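PDB 5IRB: RTX-adhesin from Marinomonas primoryensis, which binds its Antarctic bacterium to ice and diatoms, this calcium-binding piece of the giant protein probably serving in its retention at the cell surface. Local coordinates for residues V30-V36 with G63-V69; R80-V86 with A98-F104; L256-G260 with A283-A287; T286-V292 with T304-H310. One frame throughout, in Å; residues are numbered along the deposited sequence.

Contact 1: residues V30-V36 with G63-V69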
loop_
_atom_site.group_PDB
_atom_site.type_symbol
_atom_site.label_atom_id
_atom_site.label_comp_id
_atom_site.label_asym_id
_atom_site.label_seq_id
_atom_site.Cartn_x
_atom_site.Cartn_y
_atom_site.Cartn_z
ATOM N N VAL A 30 -12.498 25.270 -25.562
ATOM C CA VAL A 30 -13.114 25.951 -24.432
ATOM C C VAL A 30 -13.806 27.241 -24.918
ATOM O O VAL A 30 -13.282 27.934 -25.784
ATOM C CB VAL A 30 -12.055 26.262 -23.354
ATOM C CG1 VAL A 30 -12.611 27.179 -22.292
ATOM C CG2 VAL A 30 -11.523 24.943 -22.719
ATOM N N THR A 31 -14.977 27.541 -24.364
ATOM C CA THR A 31 -15.702 28.751 -24.682
ATOM C C THR A 31 -15.480 29.829 -23.640
ATOM O O THR A 31 -15.803 29.647 -22.465
ATOM C CB THR A 31 -17.193 28.469 -24.806
ATOM O OG1 THR A 31 -17.382 27.494 -25.834
ATOM C CG2 THR A 31 -17.950 29.751 -25.182
ATOM N N LEU A 32 -14.882 30.934 -24.074
ATOM C CA LEU A 32 -14.672 32.084 -23.224
ATOM C C LEU A 32 -15.732 33.104 -23.601
ATOM O O LEU A 32 -16.142 33.165 -24.751
ATOM C CB LEU A 32 -13.270 32.646 -23.431
ATOM C CG LEU A 32 -12.103 31.697 -23.157
ATOM C CD1 LEU A 32 -10.768 32.390 -23.394
ATOM C CD2 LEU A 32 -12.182 31.165 -21.733
ATOM N N THR A 33 -16.180 33.897 -22.635
ATOM C CA THR A 33 -17.332 34.756 -22.844
ATOM C C THR A 33 -17.122 36.038 -22.067
ATOM O O THR A 33 -16.299 36.086 -21.155
ATOM C CB THR A 33 -18.665 34.118 -22.389
ATOM O OG1 THR A 33 -18.715 34.070 -20.963
ATOM C CG2 THR A 33 -18.874 32.722 -22.980
ATOM N N GLY A 34 -17.870 37.078 -22.433
ATOM C CA GLY A 34 -17.869 38.286 -21.653
ATOM C C GLY A 34 -18.890 39.272 -22.158
ATOM O O GLY A 34 -19.826 38.921 -22.886
ATOM N N VAL A 35 -18.700 40.524 -21.767
ATOM C CA VAL A 35 -19.637 41.585 -22.096
ATOM C C VAL A 35 -18.851 42.851 -22.415
ATOM O O VAL A 35 -17.738 43.048 -21.906
ATOM C CB VAL A 35 -20.637 41.858 -20.962
ATOM C CG1 VAL A 35 -21.570 40.686 -20.776
ATOM C CG2 VAL A 35 -19.911 42.183 -19.664
ATOM N N VAL A 36 -19.425 43.688 -23.270
ATOM C CA VAL A 36 -18.915 45.030 -23.523
ATOM C C VAL A 36 -19.991 45.981 -23.010
ATOM O O VAL A 36 -21.141 45.857 -23.378
ATOM C CB VAL A 36 -18.629 45.294 -25.017
ATOM C CG1 VAL A 36 -18.116 46.727 -25.229
ATOM C CG2 VAL A 36 -17.662 44.260 -25.597
ATOM N N GLY A 63 -24.571 43.155 -26.276
ATOM C CA GLY A 63 -23.303 43.441 -25.636
ATOM C C GLY A 63 -22.467 42.243 -25.218
ATOM O O GLY A 63 -21.307 42.412 -24.836
ATOM N N THR A 64 -23.043 41.043 -25.251
ATOM C CA THR A 64 -22.278 39.852 -24.887
ATOM C C THR A 64 -21.445 39.339 -26.056
ATOM O O THR A 64 -21.656 39.718 -27.206
ATOM C CB THR A 64 -23.180 38.670 -24.427
ATOM O OG1 THR A 64 -24.012 38.257 -25.521
ATOM C CG2 THR A 64 -24.047 39.046 -23.233
ATOM N N TRP A 65 -20.499 38.460 -25.750
ATOM C CA TRP A 65 -19.696 37.821 -26.775
ATOM C C TRP A 65 -19.187 36.492 -26.232
ATOM O O TRP A 65 -19.176 36.265 -25.026
ATOM C CB TRP A 65 -18.506 38.681 -27.199
ATOM C CG TRP A 65 -17.630 39.120 -26.059
ATOM C CD1 TRP A 65 -17.766 40.246 -25.310
ATOM C CD2 TRP A 65 -16.513 38.405 -25.508
ATOM N NE1 TRP A 65 -16.782 40.296 -24.353
ATOM C CE2 TRP A 65 -16.001 39.169 -24.454
ATOM C CE3 TRP A 65 -15.886 37.187 -25.818
ATOM C CZ2 TRP A 65 -14.893 38.779 -23.710
ATOM C CZ3 TRP A 65 -14.786 36.794 -25.079
ATOM C CH2 TRP A 65 -14.300 37.586 -24.038
ATOM N N SER A 66 -18.758 35.637 -27.145
ATOM C CA SER A 66 -18.385 34.276 -26.823
ATOM C C SER A 66 -17.524 33.761 -27.965
ATOM O O SER A 66 -17.784 34.076 -29.124
ATOM C CB SER A 66 -19.619 33.408 -26.607
ATOM O OG SER A 66 -19.541 32.236 -27.394
ATOM N N VAL A 67 -16.480 33.012 -27.632
ATOM C CA VAL A 67 -15.513 32.555 -28.624
ATOM C C VAL A 67 -14.852 31.241 -28.201
ATOM O O VAL A 67 -14.515 31.045 -27.039
ATOM C CB VAL A 67 -14.398 33.614 -28.889
ATOM C CG1 VAL A 67 -13.557 33.879 -27.653
ATOM C CG2 VAL A 67 -13.532 33.223 -30.098
ATOM N N SER A 68 -14.726 30.341 -29.164
ATOM C CA SER A 68 -14.036 29.069 -28.990
ATOM C C SER A 68 -12.511 29.218 -29.025
ATOM O O SER A 68 -11.955 29.795 -29.976
ATOM C CB SER A 68 -14.487 28.102 -30.074
ATOM O OG SER A 68 -15.152 26.998 -29.500
ATOM N N VAL A 69 -11.835 28.710 -27.990
ATOM C CA VAL A 69 -10.372 28.748 -27.963
ATOM C C VAL A 69 -9.794 27.356 -27.659
ATOM O O VAL A 69 -10.492 26.498 -27.122
ATOM C CB VAL A 69 -9.840 29.764 -26.939
ATOM C CG1 VAL A 69 -10.483 31.116 -27.166
ATOM C CG2 VAL A 69 -10.091 29.304 -25.508
#
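The indole of Trp65 lies flat over the backbone of Gly34 on the neighbouring strand. Gly34 CA sits 3.8 Å from the centroid of the five-membered ring, 28° off its normal, which makes a CH-pi contact over the face. Gly34 N stands over the middle of the ring system and Thr33 C over its rim. Trp65 CG lies between the backbone N and the carbonyl carbon (chi1 54°), and this torsion folds the ring back across 30-36. Gly34 has no side chain, so the ring can come down onto the main chain. Val36 CG2 meets Trp65 CD1 at 4.0 Å, the two side chains crossing at about a right angle.

The strands 30-36 and 64-69 run antiparallel, their axes at 159°. They belong to a three-stranded antiparallel sheet of an immunoglobulin-like beta-sandwich domain, with strand 8-12 on the far side of 29-38. Backbone bonds pair Val30 with Val69, Leu32 with Val67 and Gly34 with Trp65. Val36 N closes the row on Gly63 O at 2.8 Å.

The face with Trp65 is the inner one, where Leu32 and Trp65 also touch strand 43-50 of the other sheet. Leu32 CD1 reaches Val69 CG2 at 3.8 Å, again crosswise. The other face is more polar. Thr33 CG2 rests on Ser66 CB at 3.8 Å, while Thr33 OG1 is hydrogen-bonded to Asp13. Val35 CG1 meets Thr64 CG2 at 3.9 Å, and Thr64 OG1 is hydrogen-bonded to Asn62 and Asn60.

Contact 2: residues R80-V86 with A98-F104. With CA (calcium ion), chain H.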
loop_
_atom_site.group_PDB
_atom_site.type_symbol
_atom_site.label_atom_id
_atom_site.label_comp_id
_atom_site.label_asym_id
_atom_site.label_seq_id
_atom_site.Cartn_x
_atom_site.Cartn_y
_atom_site.Cartn_z
ATOM N N ARG A 80 -0.920 32.537 -17.201
ATOM C CA ARG A 80 -2.307 32.193 -16.863
ATOM C C ARG A 80 -3.200 33.444 -16.856
ATOM O O ARG A 80 -4.026 33.637 -15.965
ATOM C CB ARG A 80 -2.390 31.449 -15.516
ATOM C CG ARG A 80 -2.003 29.945 -15.582
ATOM C CD ARG A 80 -0.504 29.712 -15.582
ATOM N NE ARG A 80 -0.170 28.292 -15.407
ATOM C CZ ARG A 80 -0.102 27.398 -16.394
ATOM N NH1 ARG A 80 -0.328 27.760 -17.653
ATOM N NH2 ARG A 80 0.201 26.137 -16.130
ATOM N N ILE A 81 -2.981 34.308 -17.844
ATOM C CA ILE A 81 -3.814 35.502 -18.039
ATOM C C ILE A 81 -4.232 35.600 -19.490
ATOM O O ILE A 81 -3.390 35.516 -20.385
ATOM C CB ILE A 81 -3.088 36.811 -17.655
ATOM C CG1 ILE A 81 -2.715 36.829 -16.178
ATOM C CG2 ILE A 81 -3.960 38.031 -17.958
ATOM C CD1 ILE A 81 -1.661 37.856 -15.877
ATOM N N VAL A 82 -5.535 35.747 -19.704
ATOM C CA VAL A 82 -6.079 36.068 -21.009
ATOM C C VAL A 82 -5.985 37.597 -21.198
ATOM O O VAL A 82 -6.526 38.341 -20.387
ATOM C CB VAL A 82 -7.538 35.611 -21.132
ATOM C CG1 VAL A 82 -8.116 36.047 -22.487
ATOM C CG2 VAL A 82 -7.661 34.100 -20.945
ATOM N N ASP A 83 -5.310 38.058 -22.253
ATOM C CA ASP A 83 -5.339 39.484 -22.617
ATOM C C ASP A 83 -6.427 39.731 -23.661
ATOM O O ASP A 83 -6.508 39.021 -24.666
ATOM C CB ASP A 83 -3.977 39.963 -23.148
ATOM C CG ASP A 83 -2.820 39.697 -22.172
ATOM O OD1 ASP A 83 -2.925 40.030 -20.966
ATOM O OD2 ASP A 83 -1.777 39.170 -22.623
ATOM N N ALA A 84 -7.242 40.756 -23.438
ATOM C CA ALA A 84 -8.350 41.016 -24.340
ATOM C C ALA A 84 -8.438 42.489 -24.707
ATOM O O ALA A 84 -8.119 43.357 -23.903
ATOM C CB ALA A 84 -9.644 40.565 -23.705
ATOM N N SER A 85 -8.860 42.756 -25.927
ATOM C CA SER A 85 -9.226 44.120 -26.289
ATOM C C SER A 85 -10.442 44.146 -27.213
ATOM O O SER A 85 -10.802 43.128 -27.830
ATOM C CB SER A 85 -8.030 44.837 -26.920
ATOM O OG SER A 85 -7.667 44.232 -28.147
ATOM N N VAL A 86 -11.111 45.299 -27.265
ATOM C CA VAL A 86 -12.294 45.430 -28.104
ATOM C C VAL A 86 -12.287 46.788 -28.837
ATOM O O VAL A 86 -11.825 47.791 -28.293
ATOM C CB VAL A 86 -13.586 45.252 -27.273
ATOM C CG1 VAL A 86 -13.711 46.334 -26.215
ATOM C CG2 VAL A 86 -14.836 45.192 -28.177
ATOM N N ALA A 98 -11.397 49.400 -25.793
ATOM C CA ALA A 98 -11.027 49.118 -24.399
ATOM C C ALA A 98 -10.167 47.859 -24.298
ATOM O O ALA A 98 -10.072 47.108 -25.266
ATOM C CB ALA A 98 -12.271 48.977 -23.536
ATOM N N ASP A 99 -9.537 47.669 -23.133
ATOM C CA ASP A 99 -8.689 46.518 -22.832
ATOM C C ASP A 99 -9.222 45.777 -21.621
ATOM O O ASP A 99 -9.964 46.334 -20.825
ATOM C CB ASP A 99 -7.243 46.925 -22.494
ATOM C CG ASP A 99 -6.480 47.462 -23.675
ATOM O OD1 ASP A 99 -6.596 46.896 -24.783
ATOM O OD2 ASP A 99 -5.734 48.445 -23.482
ATOM N N SER A 100 -8.785 44.535 -21.444
ATOM C CA SER A 100 -9.124 43.823 -20.228
ATOM C C SER A 100 -8.217 42.608 -20.087
ATOM O O SER A 100 -7.555 42.195 -21.046
ATOM C CB SER A 100 -10.590 43.389 -20.241
ATOM O OG SER A 100 -10.976 42.895 -18.974
ATOM N N THR A 101 -8.194 42.039 -18.896
ATOM C CA THR A 101 -7.473 40.797 -18.677
ATOM C C THR A 101 -8.341 39.906 -17.812
ATOM O O THR A 101 -9.260 40.388 -17.138
ATOM C CB THR A 101 -6.099 40.993 -18.000
ATOM O OG1 THR A 101 -6.299 41.563 -16.705
ATOM C CG2 THR A 101 -5.181 41.904 -18.837
ATOM N N GLU A 102 -8.026 38.605 -17.844
ATOM C CA GLU A 102 -8.670 37.598 -17.030
ATOM C C GLU A 102 -7.641 36.540 -16.649
ATOM O O GLU A 102 -7.080 35.859 -17.503
ATOM C CB GLU A 102 -9.840 36.956 -17.789
ATOM C CG GLU A 102 -10.710 36.033 -16.938
ATOM C CD GLU A 102 -11.376 36.759 -15.798
ATOM O OE1 GLU A 102 -11.538 37.989 -15.896
ATOM O OE2 GLU A 102 -11.731 36.098 -14.795
ATOM N N SER A 103 -7.379 36.438 -15.358
ATOM C CA SER A 103 -6.522 35.381 -14.844
ATOM C C SER A 103 -7.323 34.119 -14.566
ATOM O O SER A 103 -8.545 34.151 -14.387
ATOM C CB SER A 103 -5.802 35.837 -13.583
ATOM O OG SER A 103 -6.696 35.944 -12.495
ATOM N N PHE A 104 -6.630 32.991 -14.583
ATOM C CA PHE A 104 -7.279 31.712 -14.348
ATOM C C PHE A 104 -6.254 30.768 -13.749
ATOM O O PHE A 104 -5.065 31.096 -13.681
ATOM C CB PHE A 104 -7.897 31.157 -15.631
ATOM C CG PHE A 104 -6.915 30.964 -16.737
ATOM C CD1 PHE A 104 -6.540 32.030 -17.544
ATOM C CD2 PHE A 104 -6.361 29.721 -16.977
ATOM C CE1 PHE A 104 -5.634 31.859 -18.561
ATOM C CE2 PHE A 104 -5.452 29.542 -17.990
ATOM C CZ PHE A 104 -5.082 30.617 -18.787
HETATM CA CA CA H . -1.150 35.346 -21.121
HETATM O O HOH W 1 -0.603 37.724 -20.751
HETATM O O HOH W 2 -1.846 36.222 -23.416
HETATM O O HOH W 3 1.200 34.965 -21.988
#
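Phe104 packs its ring against the backbone of Arg80. Its CB carries CG between the backbone N and the carbonyl carbon (chi1 58°), which turns the ring back toward 80-86. Phe104 CD1 comes to 3.4 Å from Arg80 O. Phe104 CE1 meets Arg80 C, and it also touches Val82 CG2 at 3.8 Å, the two side chains crossing at about a right angle. Phe104 CZ lies 3.7 Å from Arg80 CA. Arg80 CB stands over the ring centre, and Glu102 O lies in plane at the edge. Beyond the segments, Leu74 and Val15 also touch the ring.

Phe104 N donates to Arg80 O at 3.0 Å, so the residue is gripped by backbone and ring together. On the face that carries Ile81, Asp83 and Thr101, Ile81 CG2 rests on Thr101 CB at 3.7 Å. Asp83 and Thr101 lie side by side there.

Ile81 O binds a calcium ion at 2.4 Å, with Asp77 and Asp79 as further protein ligands. Asp83 is a second-shell residue: Asp83 OD2 accepts from water 1 at 2.6 Å and from water 2, both bound to the calcium ion. The whole is an antiparallel beta hairpin of strands 81-89 and 95-106, with a calcium site at the start of its first strand.

Contact 3: residues L256-G260 with A283-A287. With CA (calcium ion), chain L.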
loop_
_atom_site.group_PDB
_atom_site.type_symbol
_atom_site.label_atom_id
_atom_site.label_comp_id
_atom_site.label_asym_id
_atom_site.label_seq_id
_atom_site.Cartn_x
_atom_site.Cartn_y
_atom_site.Cartn_z
ATOM N N LEU A 256 11.145 -36.704 27.316
ATOM C CA LEU A 256 11.179 -38.166 27.348
ATOM C C LEU A 256 9.984 -38.713 28.113
ATOM O O LEU A 256 9.733 -38.274 29.233
ATOM C CB LEU A 256 12.456 -38.668 28.042
ATOM C CG LEU A 256 13.826 -38.641 27.375
ATOM C CD1 LEU A 256 14.278 -37.240 27.126
ATOM C CD2 LEU A 256 14.830 -39.353 28.283
ATOM N N GLU A 257 9.238 -39.640 27.517
ATOM C CA GLU A 257 8.177 -40.340 28.243
ATOM C C GLU A 257 8.600 -41.793 28.486
ATOM O O GLU A 257 8.782 -42.584 27.553
ATOM C CB GLU A 257 6.837 -40.218 27.523
ATOM C CG GLU A 257 6.345 -38.757 27.542
ATOM C CD GLU A 257 5.471 -38.362 26.358
ATOM O OE1 GLU A 257 5.305 -39.178 25.421
ATOM O OE2 GLU A 257 4.956 -37.214 26.363
ATOM N N ILE A 258 8.817 -42.097 29.760
ATOM C CA ILE A 258 9.307 -43.391 30.206
ATOM C C ILE A 258 8.403 -43.957 31.276
ATOM O O ILE A 258 8.177 -43.315 32.301
ATOM C CB ILE A 258 10.730 -43.280 30.778
ATOM C CG1 ILE A 258 11.639 -42.533 29.799
ATOM C CG2 ILE A 258 11.283 -44.683 31.122
ATOM C CD1 ILE A 258 13.027 -42.269 30.320
ATOM N N ASN A 259 7.872 -45.146 31.018
ATOM C CA ASN A 259 6.974 -45.807 31.946
ATOM C C ASN A 259 5.802 -44.918 32.386
ATOM O O ASN A 259 5.394 -44.927 33.554
ATOM C CB ASN A 259 7.767 -46.297 33.162
ATOM C CG ASN A 259 6.987 -47.282 33.997
ATOM O OD1 ASN A 259 6.126 -47.993 33.483
ATOM N ND2 ASN A 259 7.277 -47.327 35.291
ATOM N N GLY A 260 5.230 -44.183 31.437
ATOM C CA GLY A 260 4.133 -43.292 31.762
ATOM C C GLY A 260 4.549 -41.991 32.433
ATOM O O GLY A 260 3.699 -41.156 32.732
ATOM N N ALA A 283 13.494 -49.582 34.477
ATOM C CA ALA A 283 13.265 -51.013 34.704
ATOM C C ALA A 283 11.958 -51.529 34.106
ATOM O O ALA A 283 11.870 -52.680 33.701
ATOM C CB ALA A 283 13.302 -51.324 36.197
ATOM N N ALA A 284 10.948 -50.674 34.023
ATOM C CA ALA A 284 9.636 -51.124 33.570
ATOM C C ALA A 284 9.454 -50.882 32.081
ATOM O O ALA A 284 8.620 -51.509 31.429
ATOM C CB ALA A 284 8.540 -50.434 34.350
ATOM N N ASP A 285 10.258 -49.984 31.541
ATOM C CA ASP A 285 10.057 -49.524 30.177
ATOM C C ASP A 285 11.376 -49.573 29.411
ATOM O O ASP A 285 12.194 -48.658 29.499
ATOM C CB ASP A 285 9.467 -48.113 30.150
ATOM C CG ASP A 285 9.078 -47.697 28.752
ATOM O OD1 ASP A 285 9.309 -48.544 27.864
ATOM O OD2 ASP A 285 8.591 -46.564 28.525
ATOM N N THR A 286 11.528 -50.612 28.596
ATOM C CA THR A 286 12.804 -50.908 27.946
ATOM C C THR A 286 13.063 -50.202 26.604
ATOM O O THR A 286 14.070 -50.481 25.942
ATOM C CB THR A 286 12.934 -52.416 27.732
ATOM O OG1 THR A 286 11.799 -52.888 27.004
ATOM C CG2 THR A 286 12.988 -53.144 29.080
ATOM N N ALA A 287 12.167 -49.302 26.193
ATOM C CA ALA A 287 12.366 -48.539 24.954
ATOM C C ALA A 287 11.604 -47.219 25.007
ATOM O O ALA A 287 10.488 -47.194 25.483
ATOM C CB ALA A 287 11.933 -49.344 23.751
HETATM CA CA CA L . 8.328 -47.412 26.201
HETATM O O HOH W 4 7.760 -45.045 26.630
#
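The carboxylate of Asp285 takes a calcium ion across its open end, and the N-H of Asn259 meets the outer flank of OD2, both near the carboxylate plane. Both oxygens chelate the metal, OD1 at 2.2 Å and OD2 at 2.5 Å. The amide of Asn259 is the second flat group, and Ala284 CB touches it about equally at CG, OD1 and ND2. The contact joins the end of strand 253-258 to the turn after helix 279-284, beside a calcium site in an immunoglobulin-like beta-sandwich domain.

Asn259 N gives its hydrogen to the anti lone pair of Asp285 OD2, 3.0 Å away and nearly straight at 177°. One oxygen thus serves both metal and main chain. Asp285 CG lies anti to the backbone N (chi1 -172°), which extends the carboxylate toward 256-260. Ile258 CG2 packs against Asp285 CB at 4.0 Å. The ND2 of Asn259 is hydrogen-bonded to Asp281, which ties the end of strand 253-258 to helix 279-284.

The calcium should draw charge from the carboxylate. Ala287 O is a further ligand at 2.3 Å, and Ala287 N makes a weak bond to Asp285 OD1. Water 4 completes the link between segments: it binds the calcium ion and donates to Glu257 O at 2.8 Å.

Contact 4: residues T286-V292 with T304-H310. With CA (calcium ion), chain L; CA (calcium ion), chain E.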
loop_
_atom_site.group_PDB
_atom_site.type_symbol
_atom_site.label_atom_id
_atom_site.label_comp_id
_atom_site.label_asym_id
_atom_site.label_seq_id
_atom_site.Cartn_x
_atom_site.Cartn_y
_atom_site.Cartn_z
ATOM N N THR A 286 11.528 -50.612 28.596
ATOM C CA THR A 286 12.804 -50.908 27.946
ATOM C C THR A 286 13.063 -50.202 26.604
ATOM O O THR A 286 14.070 -50.481 25.942
ATOM C CB THR A 286 12.934 -52.416 27.732
ATOM O OG1 THR A 286 11.799 -52.888 27.004
ATOM C CG2 THR A 286 12.988 -53.144 29.080
ATOM N N ALA A 287 12.167 -49.302 26.193
ATOM C CA ALA A 287 12.366 -48.539 24.954
ATOM C C ALA A 287 11.604 -47.219 25.007
ATOM O O ALA A 287 10.488 -47.194 25.483
ATOM C CB ALA A 287 11.933 -49.344 23.751
ATOM N N PHE A 288 12.207 -46.119 24.567
ATOM C CA PHE A 288 11.507 -44.838 24.635
ATOM C C PHE A 288 12.091 -43.845 23.651
ATOM O O PHE A 288 13.187 -44.047 23.118
ATOM C CB PHE A 288 11.551 -44.285 26.061
ATOM C CG PHE A 288 12.935 -44.004 26.551
ATOM C CD1 PHE A 288 13.595 -42.842 26.193
ATOM C CD2 PHE A 288 13.609 -44.947 27.317
ATOM C CE1 PHE A 288 14.885 -42.598 26.627
ATOM C CE2 PHE A 288 14.897 -44.713 27.756
ATOM C CZ PHE A 288 15.546 -43.554 27.415
ATOM N N ASP A 289 11.348 -42.772 23.406
ATOM C CA ASP A 289 11.777 -41.736 22.492
ATOM C C ASP A 289 12.235 -40.504 23.251
ATOM O O ASP A 289 11.707 -40.177 24.322
ATOM C CB ASP A 289 10.635 -41.333 21.548
ATOM C CG ASP A 289 10.384 -42.370 20.482
ATOM O OD1 ASP A 289 11.290 -43.192 20.237
ATOM O OD2 ASP A 289 9.285 -42.375 19.897
ATOM N N ALA A 290 13.208 -39.808 22.684
ATOM C CA ALA A 290 13.537 -38.488 23.161
ATOM C C ALA A 290 13.055 -37.529 22.071
ATOM O O ALA A 290 13.398 -37.697 20.892
ATOM C CB ALA A 290 15.042 -38.350 23.426
ATOM N N VAL A 291 12.243 -36.549 22.454
ATOM C CA VAL A 291 11.668 -35.611 21.481
ATOM C C VAL A 291 12.130 -34.180 21.734
ATOM O O VAL A 291 11.966 -33.660 22.833
ATOM C CB VAL A 291 10.136 -35.651 21.480
ATOM C CG1 VAL A 291 9.556 -34.681 20.413
ATOM C CG2 VAL A 291 9.661 -37.056 21.208
ATOM N N VAL A 292 12.762 -33.572 20.737
ATOM C CA VAL A 292 13.204 -32.179 20.856
ATOM C C VAL A 292 12.252 -31.254 20.087
ATOM O O VAL A 292 11.901 -31.520 18.936
ATOM C CB VAL A 292 14.643 -32.002 20.376
ATOM C CG1 VAL A 292 15.039 -30.510 20.323
ATOM C CG2 VAL A 292 15.590 -32.801 21.309
ATOM N N THR A 304 11.857 -33.142 16.664
ATOM C CA THR A 304 12.870 -34.056 16.183
ATOM C C THR A 304 12.938 -35.235 17.175
ATOM O O THR A 304 13.008 -35.035 18.399
ATOM C CB THR A 304 14.263 -33.392 16.079
ATOM O OG1 THR A 304 14.203 -32.240 15.241
ATOM C CG2 THR A 304 15.291 -34.370 15.512
ATOM N N THR A 305 12.909 -36.453 16.646
ATOM C CA THR A 305 12.793 -37.621 17.507
ATOM C C THR A 305 14.014 -38.542 17.383
ATOM O O THR A 305 14.461 -38.853 16.276
ATOM C CB THR A 305 11.487 -38.386 17.206
ATOM O OG1 THR A 305 10.372 -37.545 17.530
ATOM C CG2 THR A 305 11.385 -39.668 18.021
ATOM N N GLY A 306 14.541 -38.959 18.534
ATOM C CA GLY A 306 15.517 -40.039 18.616
ATOM C C GLY A 306 14.968 -41.158 19.496
ATOM O O GLY A 306 14.283 -40.915 20.493
ATOM N N SER A 307 15.255 -42.396 19.111
ATOM C CA SER A 307 14.626 -43.546 19.737
ATOM C C SER A 307 15.685 -44.385 20.459
ATOM O O SER A 307 16.827 -44.437 20.014
ATOM C CB SER A 307 13.881 -44.368 18.684
ATOM O OG SER A 307 12.697 -43.687 18.261
ATOM N N SER A 308 15.322 -44.995 21.587
ATOM C CA SER A 308 16.283 -45.700 22.427
ATOM C C SER A 308 15.700 -47.015 22.885
ATOM O O SER A 308 14.497 -47.119 23.089
ATOM C CB SER A 308 16.684 -44.884 23.657
ATOM O OG SER A 308 17.612 -45.603 24.462
ATOM N N THR A 309 16.575 -48.004 23.054
ATOM C CA THR A 309 16.228 -49.282 23.633
ATOM C C THR A 309 17.301 -49.682 24.633
ATOM O O THR A 309 18.472 -49.369 24.452
ATOM C CB THR A 309 16.127 -50.396 22.568
ATOM O OG1 THR A 309 17.334 -50.419 21.794
ATOM C CG2 THR A 309 14.926 -50.156 21.643
ATOM N N HIS A 310 16.900 -50.364 25.692
ATOM C CA HIS A 310 17.873 -50.971 26.598
ATOM C C HIS A 310 17.298 -52.255 27.162
ATOM O O HIS A 310 16.124 -52.549 26.959
ATOM C CB HIS A 310 18.255 -50.003 27.725
ATOM C CG HIS A 310 17.119 -49.621 28.601
ATOM N ND1 HIS A 310 16.237 -48.595 28.297
ATOM C CD2 HIS A 310 16.675 -50.126 29.792
ATOM C CE1 HIS A 310 15.346 -48.475 29.238
ATOM N NE2 HIS A 310 15.574 -49.405 30.163
HETATM CA CA CA L . 8.328 -47.412 26.201
HETATM CA CA CA E . 20.575 -48.520 24.076
HETATM O O HOH W 5 13.278 -30.269 16.803
HETATM O O HOH W 6 20.005 -46.135 24.697
HETATM O O HOH W 7 19.415 -47.252 22.230
HETATM O O HOH W 8 20.150 -50.039 22.165
HETATM O O HOH W 9 22.797 -47.743 23.114
HETATM O O HOH W 4 7.760 -45.045 26.630
#
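The side chains of Phe288 and His310 cross at about a right angle, their ring planes inclined at about 60°. His310 CE1 lies near the plane of the Phe288 ring at its edge. Phe288 CE2 is 4.1 Å from His310 CE1. Each ring also lies over a piece of the opposite segment. Ser308 CB stands over one face of Phe288, 4.3 Å from the centroid. Thr286 CA stands over one face of His310, 4.0 Å from the centroid. Both contacts are CH-pi in kind. In Phe288 and His310 alike, CG is placed between the backbone N and the carbonyl carbon (chi1 near 62°), which brings each ring toward the partner segment.

The two strands form the antiparallel hairpin 287-295 and 301-312 of the immunoglobulin-like sandwich. Backbone bonds join Phe288 with Ser308, Ala290 with Gly306 and Val292 with Thr304. On their shared face, Phe288 and Ala290 pack on Leu256 of the next strand. His310 NE2 is hydrogen-bonded to Leu282 O.

The other face is mixed, with Asp289, Thr305, Ser307 and Thr309 beside Ala287 and Val291. Asp289 CG leans toward Thr305 CG2 at 3.8 Å, their side chains crossing obliquely. Ser307 OG lies 2.5 Å from Asp289 OD1, so short that the exact length is doubtful. Ala287 CB meets Thr309 CG2 at 3.7 Å.

Besides the calcium ion also held by Asp285, a second one is bound by Thr309 O at 2.3 Å. Asp226 supplies it with a carboxylate ligand, and four waters bind it too. Binding through main-chain oxygens probably restrains both strands where the metals attach.

In the fold
The four contacts fall into two groups at opposite ends of an elongated chain. Contacts 1 and 2 lie in the first domain of this chain, their centres about 12 Å apart. They come from the two facing sheets, and Val36 CG2 touches Val86 CG2 between them at 3.9 Å. Contacts 3 and 4 lie in the last domain of this chain, about 10 Å apart between centres. They share Thr286 and Ala287, water 4 and one calcium ion. Asp285 O also approaches His310 CE1 at 3.2 Å, and Ile258 CG1 packs on Phe288 CG at 3.8 Å. Contacts 2 and 4 are corresponding hairpins, each giving calcium at least one backbone oxygen, yet their centres are about 95 Å apart.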